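Local coordinates for branched-chain alpha-ketoacid decarboxylase (Lactococcus lactis, PDB 2VBF), which probably decarboxylates branched-chain and aromatic alpha-keto acids to aldehydes, using thiamine diphosphate and magnesium as cofactors, at residues D33-L38 / A88-T93; P115-V120 / S174-E179. All coordinates share one frame; numbering follows the deposited sequence.

Contact 1: residues D33-L38 / A88-T93; sequences DRLHEL and AAAFLT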
loop_
_atom_site.group_PDB
_atom_site.type_symbol
_atom_site.label_atom_id
_atom_site.label_comp_id
_atom_site.label_asym_id
_atom_site.label_seq_id
_atom_site.Cartn_x
_atom_site.Cartn_y
_atom_site.Cartn_z
ATOM N N ASP A 33 -11.500 -25.626 4.300
ATOM C CA ASP A 33 -11.602 -26.876 3.553
ATOM C C ASP A 33 -11.592 -26.609 2.044
ATOM O O ASP A 33 -10.872 -27.279 1.296
ATOM C CB ASP A 33 -12.855 -27.660 3.941
ATOM C CG ASP A 33 -12.658 -28.539 5.180
ATOM O OD1 ASP A 33 -11.529 -28.664 5.683
ATOM O OD2 ASP A 33 -13.655 -29.118 5.651
ATOM N N ARG A 34 -12.368 -25.616 1.607
ATOM C CA ARG A 34 -12.428 -25.260 0.189
ATOM C C ARG A 34 -11.087 -24.733 -0.315
ATOM O O ARG A 34 -10.672 -25.072 -1.413
ATOM C CB ARG A 34 -13.520 -24.231 -0.087
ATOM C CG ARG A 34 -14.955 -24.756 0.046
ATOM C CD ARG A 34 -15.192 -26.027 -0.778
ATOM N NE ARG A 34 -16.601 -26.212 -1.128
ATOM C CZ ARG A 34 -17.080 -27.262 -1.801
ATOM N NH1 ARG A 34 -16.286 -28.251 -2.173
ATOM N NH2 ARG A 34 -18.371 -27.338 -2.087
ATOM N N LEU A 35 -10.411 -23.909 0.488
ATOM C CA LEU A 35 -9.070 -23.441 0.126
ATOM C C LEU A 35 -8.092 -24.608 -0.016
ATOM O O LEU A 35 -7.304 -24.651 -0.958
ATOM C CB LEU A 35 -8.547 -22.402 1.128
ATOM C CG LEU A 35 -9.362 -21.111 1.242
ATOM C CD1 LEU A 35 -8.681 -20.201 2.267
ATOM C CD2 LEU A 35 -9.548 -20.395 -0.115
ATOM N N HIS A 36 -8.147 -25.561 0.908
ATOM C CA HIS A 36 -7.354 -26.788 0.784
ATOM C C HIS A 36 -7.625 -27.526 -0.530
ATOM O O HIS A 36 -6.695 -27.985 -1.186
ATOM C CB HIS A 36 -7.615 -27.728 1.957
ATOM C CG HIS A 36 -6.994 -29.080 1.789
ATOM N ND1 HIS A 36 -5.643 -29.300 1.947
ATOM C CD2 HIS A 36 -7.537 -30.278 1.461
ATOM C CE1 HIS A 36 -5.381 -30.577 1.732
ATOM N NE2 HIS A 36 -6.511 -31.191 1.426
ATOM N N GLU A 37 -8.898 -27.639 -0.909
ATOM C CA GLU A 37 -9.273 -28.289 -2.166
ATOM C C GLU A 37 -8.630 -27.619 -3.378
ATOM O O GLU A 37 -8.320 -28.283 -4.374
ATOM C CB GLU A 37 -10.779 -28.249 -2.391
ATOM C CG GLU A 37 -11.633 -29.098 -1.503
ATOM C CD GLU A 37 -13.102 -28.992 -1.896
ATOM O OE1 GLU A 37 -13.395 -28.717 -3.082
ATOM O OE2 GLU A 37 -13.961 -29.187 -1.021
ATOM N N LEU A 38 -8.470 -26.295 -3.295
ATOM C CA LEU A 38 -7.816 -25.518 -4.353
ATOM C C LEU A 38 -6.292 -25.692 -4.396
ATOM O O LEU A 38 -5.642 -25.157 -5.298
ATOM C CB LEU A 38 -8.155 -24.028 -4.208
ATOM C CG LEU A 38 -9.623 -23.620 -4.367
ATOM C CD1 LEU A 38 -9.815 -22.126 -4.053
ATOM C CD2 LEU A 38 -10.132 -23.951 -5.769
ATOM N N ALA A 88 -3.166 -21.370 -7.250
ATOM C CA ALA A 88 -4.199 -20.781 -6.409
ATOM C C ALA A 88 -3.501 -20.145 -5.215
ATOM O O ALA A 88 -2.421 -20.581 -4.835
ATOM C CB ALA A 88 -5.227 -21.836 -5.949
ATOM N N ALA A 89 -4.111 -19.118 -4.631
ATOM C CA ALA A 89 -3.555 -18.499 -3.423
ATOM C C ALA A 89 -4.620 -17.822 -2.581
ATOM O O ALA A 89 -5.715 -17.543 -3.053
ATOM C CB ALA A 89 -2.480 -17.493 -3.800
ATOM N N ALA A 90 -4.277 -17.561 -1.326
ATOM C CA ALA A 90 -5.125 -16.791 -0.420
ATOM C C ALA A 90 -4.321 -15.916 0.538
ATOM O O ALA A 90 -3.223 -16.277 1.000
ATOM C CB ALA A 90 -6.064 -17.725 0.373
ATOM N N PHE A 91 -4.865 -14.733 0.808
ATOM C CA PHE A 91 -4.345 -13.909 1.902
ATOM C C PHE A 91 -5.497 -13.279 2.690
ATOM O O PHE A 91 -6.615 -13.187 2.200
ATOM C CB PHE A 91 -3.305 -12.886 1.423
ATOM C CG PHE A 91 -3.864 -11.727 0.635
ATOM C CD1 PHE A 91 -4.028 -10.480 1.228
ATOM C CD2 PHE A 91 -4.161 -11.867 -0.714
ATOM C CE1 PHE A 91 -4.536 -9.411 0.506
ATOM C CE2 PHE A 91 -4.653 -10.797 -1.452
ATOM C CZ PHE A 91 -4.840 -9.567 -0.838
ATOM N N LEU A 92 -5.192 -12.921 3.932
ATOM C CA LEU A 92 -6.155 -12.464 4.915
ATOM C C LEU A 92 -5.796 -11.060 5.374
ATOM O O LEU A 92 -4.651 -10.812 5.789
ATOM C CB LEU A 92 -6.126 -13.409 6.124
ATOM C CG LEU A 92 -6.993 -13.063 7.336
ATOM C CD1 LEU A 92 -8.480 -13.050 7.001
ATOM C CD2 LEU A 92 -6.684 -14.014 8.519
ATOM N N THR A 93 -6.771 -10.154 5.359
ATOM C CA THR A 93 -6.556 -8.794 5.855
ATOM C C THR A 93 -7.672 -8.419 6.805
ATOM O O THR A 93 -8.630 -9.176 6.980
ATOM C CB THR A 93 -6.508 -7.780 4.696
ATOM O OG1 THR A 93 -7.759 -7.798 3.993
ATOM C CG2 THR A 93 -5.376 -8.108 3.736
#

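Contact 2: residues P115-V120 / S174-E179; sequences PVVEIV and SQLLKE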
loop_
_atom_site.group_PDB
_atom_site.type_symbol
_atom_site.label_atom_id
_atom_site.label_comp_id
_atom_site.label_asym_id
_atom_site.label_seq_id
_atom_site.Cartn_x
_atom_site.Cartn_y
_atom_site.Cartn_z
ATOM N N PRO A 115 -5.241 -16.328 -9.812
ATOM C CA PRO A 115 -6.304 -16.824 -8.949
ATOM C C PRO A 115 -5.997 -16.645 -7.470
ATOM O O PRO A 115 -5.630 -17.600 -6.770
ATOM C CB PRO A 115 -6.435 -18.293 -9.370
ATOM C CG PRO A 115 -5.094 -18.654 -9.832
ATOM C CD PRO A 115 -4.495 -17.420 -10.458
ATOM N N VAL A 116 -6.189 -15.410 -7.001
ATOM C CA VAL A 116 -5.949 -15.053 -5.601
ATOM C C VAL A 116 -7.273 -14.758 -4.898
ATOM O O VAL A 116 -8.080 -13.957 -5.379
ATOM C CB VAL A 116 -5.024 -13.811 -5.492
ATOM C CG1 VAL A 116 -4.816 -13.399 -4.038
ATOM C CG2 VAL A 116 -3.685 -14.075 -6.194
ATOM N N VAL A 117 -7.483 -15.402 -3.752
ATOM C CA VAL A 117 -8.597 -15.090 -2.858
ATOM C C VAL A 117 -8.134 -14.128 -1.755
ATOM O O VAL A 117 -7.219 -14.448 -0.996
ATOM C CB VAL A 117 -9.128 -16.373 -2.161
ATOM C CG1 VAL A 117 -10.380 -16.058 -1.364
ATOM C CG2 VAL A 117 -9.369 -17.478 -3.209
ATOM N N GLU A 118 -8.760 -12.963 -1.659
ATOM C CA GLU A 118 -8.586 -12.125 -0.481
ATOM C C GLU A 118 -9.749 -12.326 0.466
ATOM O O GLU A 118 -10.891 -12.199 0.068
ATOM C CB GLU A 118 -8.442 -10.653 -0.824
ATOM C CG GLU A 118 -8.207 -9.816 0.444
ATOM C CD GLU A 118 -7.838 -8.375 0.160
ATOM O OE1 GLU A 118 -7.803 -7.971 -1.033
ATOM O OE2 GLU A 118 -7.592 -7.662 1.155
ATOM N N ILE A 119 -9.435 -12.648 1.717
ATOM C CA ILE A 119 -10.423 -12.781 2.777
ATOM C C ILE A 119 -10.247 -11.569 3.676
ATOM O O ILE A 119 -9.135 -11.300 4.136
ATOM C CB ILE A 119 -10.203 -14.055 3.617
ATOM C CG1 ILE A 119 -10.257 -15.314 2.735
ATOM C CG2 ILE A 119 -11.212 -14.118 4.778
ATOM C CD1 ILE A 119 -9.675 -16.558 3.390
ATOM N N VAL A 120 -11.324 -10.820 3.899
ATOM C CA VAL A 120 -11.279 -9.614 4.708
ATOM C C VAL A 120 -12.124 -9.831 5.963
ATOM O O VAL A 120 -13.331 -10.043 5.867
ATOM C CB VAL A 120 -11.831 -8.408 3.930
ATOM C CG1 VAL A 120 -11.665 -7.124 4.759
ATOM C CG2 VAL A 120 -11.153 -8.294 2.577
ATOM N N SER A 174 -15.917 -20.901 -7.099
ATOM C CA SER A 174 -16.240 -21.463 -8.410
ATOM C C SER A 174 -15.891 -20.453 -9.506
ATOM O O SER A 174 -15.350 -20.837 -10.549
ATOM C CB SER A 174 -17.716 -21.868 -8.482
ATOM O OG SER A 174 -17.950 -23.009 -7.671
ATOM N N GLN A 175 -16.159 -19.169 -9.256
ATOM C CA GLN A 175 -15.749 -18.102 -10.182
ATOM C C GLN A 175 -14.222 -18.002 -10.273
ATOM O O GLN A 175 -13.679 -17.786 -11.352
ATOM C CB GLN A 175 -16.360 -16.756 -9.806
ATOM C CG GLN A 175 -16.373 -15.729 -10.937
ATOM C CD GLN A 175 -17.316 -16.079 -12.094
ATOM O OE1 GLN A 175 -18.042 -17.101 -12.070
ATOM N NE2 GLN A 175 -17.340 -15.220 -13.095
ATOM N N LEU A 176 -13.521 -18.178 -9.151
ATOM C CA LEU A 176 -12.055 -18.245 -9.199
ATOM C C LEU A 176 -11.599 -19.365 -10.140
ATOM O O LEU A 176 -10.734 -19.167 -10.988
ATOM C CB LEU A 176 -11.466 -18.424 -7.802
ATOM C CG LEU A 176 -9.937 -18.509 -7.766
ATOM C CD1 LEU A 176 -9.370 -17.614 -6.682
ATOM C CD2 LEU A 176 -9.451 -19.942 -7.612
ATOM N N LEU A 177 -12.214 -20.531 -10.009
ATOM C CA LEU A 177 -11.897 -21.680 -10.912
ATOM C C LEU A 177 -12.217 -21.400 -12.384
ATOM O O LEU A 177 -11.433 -21.760 -13.268
ATOM C CB LEU A 177 -12.609 -22.945 -10.427
ATOM C CG LEU A 177 -11.995 -23.532 -9.156
ATOM C CD1 LEU A 177 -12.891 -24.615 -8.563
ATOM C CD2 LEU A 177 -10.595 -24.069 -9.434
ATOM N N LYS A 178 -13.338 -20.735 -12.639
ATOM C CA LYS A 178 -13.803 -20.494 -14.008
ATOM C C LYS A 178 -12.899 -19.521 -14.764
ATOM O O LYS A 178 -12.559 -19.766 -15.926
ATOM C CB LYS A 178 -15.235 -19.955 -13.998
ATOM C CG LYS A 178 -15.883 -19.773 -15.383
ATOM C CD LYS A 178 -16.748 -18.507 -15.422
ATOM C CE LYS A 178 -17.454 -18.313 -16.766
ATOM N NZ LYS A 178 -18.555 -19.301 -16.979
ATOM N N GLU A 179 -12.537 -18.416 -14.113
ATOM C CA GLU A 179 -11.846 -17.302 -14.778
ATOM C C GLU A 179 -10.375 -17.157 -14.373
ATOM O O GLU A 179 -9.625 -16.480 -15.063
ATOM C CB GLU A 179 -12.535 -15.972 -14.446
ATOM C CG GLU A 179 -13.964 -15.799 -14.926
ATOM C CD GLU A 179 -14.473 -14.376 -14.698
ATOM O OE1 GLU A 179 -13.854 -13.411 -15.221
ATOM O OE2 GLU A 179 -15.489 -14.215 -13.988
#

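Contact 1: residues D33-L38 / A88-T93
Leu35 and Leu38 of helix 27-37 meet Ala90 and Ala88 along strand 89-94 in the N-terminal thiamine diphosphate-binding domain, an alpha/beta fold whose parallel sheet carries helices on both faces. The contact is a compact example of how such a sheet receives a helix: large side chains come from the helix, and small ones on the strand let it approach. Leu35 reaches the strand by the end of one branch. Its CG stands beside the backbone N, and CD1 then runs on anti to CA (chi2 -179°), which extends the methyl until it lies 4.1 Å from Ala90 CB. Only methyl groups meet here, so the contact is van der Waals in kind and imposes no direction.

At Leu38 the backbone itself comes near. Leu38 CB lies 4.1 Å from Ala88 CB, and the same alanine methyl sits 3.4 Å from the carbonyl O of Leu38. The branched end of Leu38 takes a different course, packing on Leu173 and Leu177 of helix 165-179, so this residue touches a strand with its stem and a second helix with its tip. On the reverse face of the sheet, Ala89 and Phe91 pack on helix 72-86, as the alternation of a strand requires.

Arg34 and Glu37 bring charge to another side of the helix. These two are joined one turn apart by a salt bridge, and Arg34 has a second acidic partner in Asp170. The guanidinium is thus probably held between two charges. Its NH1 lies 2.8 Å from Glu37 OE2 and points to the syn lone pair of that oxygen, which itself sits 22° out of the guanidinium plane; the N-H...O angle is 141°.

Contact 2: residues P115-V120 / S174-E179
Lys178 N donates to Ser174 O at 2.9 Å, an ordinary turn of helix 165-179 that carries Leu176 to Pro115, just ahead of strand 116-122, and to Val117 within it. The setting is again the parallel sheet of the N-terminal alpha/beta domain. Helix 165-179 links strand 156-159 to its neighbour 183-188 as a beta-alpha-beta crossover, and on its way it covers strand 116-122 as well.

A single side chain makes the whole contact from the helix side. With CG anti to the backbone N (chi1 180°), the isobutyl fork of Leu176 is turned onto Pro115 and Val117, and its two prongs part company. CD2 rests against Pro115 CB at 3.9 Å, while CG lies equally near that same proline carbon. CD1 goes further along the strand and lies over the peptide link after the proline, 3.6 Å from Pro115 C. The proline is therefore touched on its ring and on its backbone by one residue.

Val183 of the adjoining strand also touches both Leu176 and Val117, extending this apolar cluster to the next strand. An alanine in place of Leu176 would probably leave Pro115 CB and the Val117 methyl without their cover, opening a gap between helix and sheet. The side chains of Val117 and Leu176 cross at roughly a right angle, and the packing is tightest there: Val117 CG2, beside its own backbone N, lies 3.5 Å from Leu176 CD1.

In the fold
Both contacts are buried, contact 2 throughout, while in contact 1 Leu38 is partly exposed. Each is apolar, and together they set two helices, 27-37 and 165-179, on the same face of one parallel sheet. Strands 89-94 and 116-122 are neighbours in it, and the contact centres lie about 9 Å apart. The backbone joins them, with Ala89 O 2.9 Å from Val117 N in a probable hydrogen bond; Thr93 OG1 and Glu118 OE2, at 2.8 Å, add a probable side-chain bond. Contact 1 divides its touch between two leucines, whereas contact 2 rests on one, fitted more closely at Val117; contact 1 also has the Arg34-Glu37 salt bridge within its helix segment.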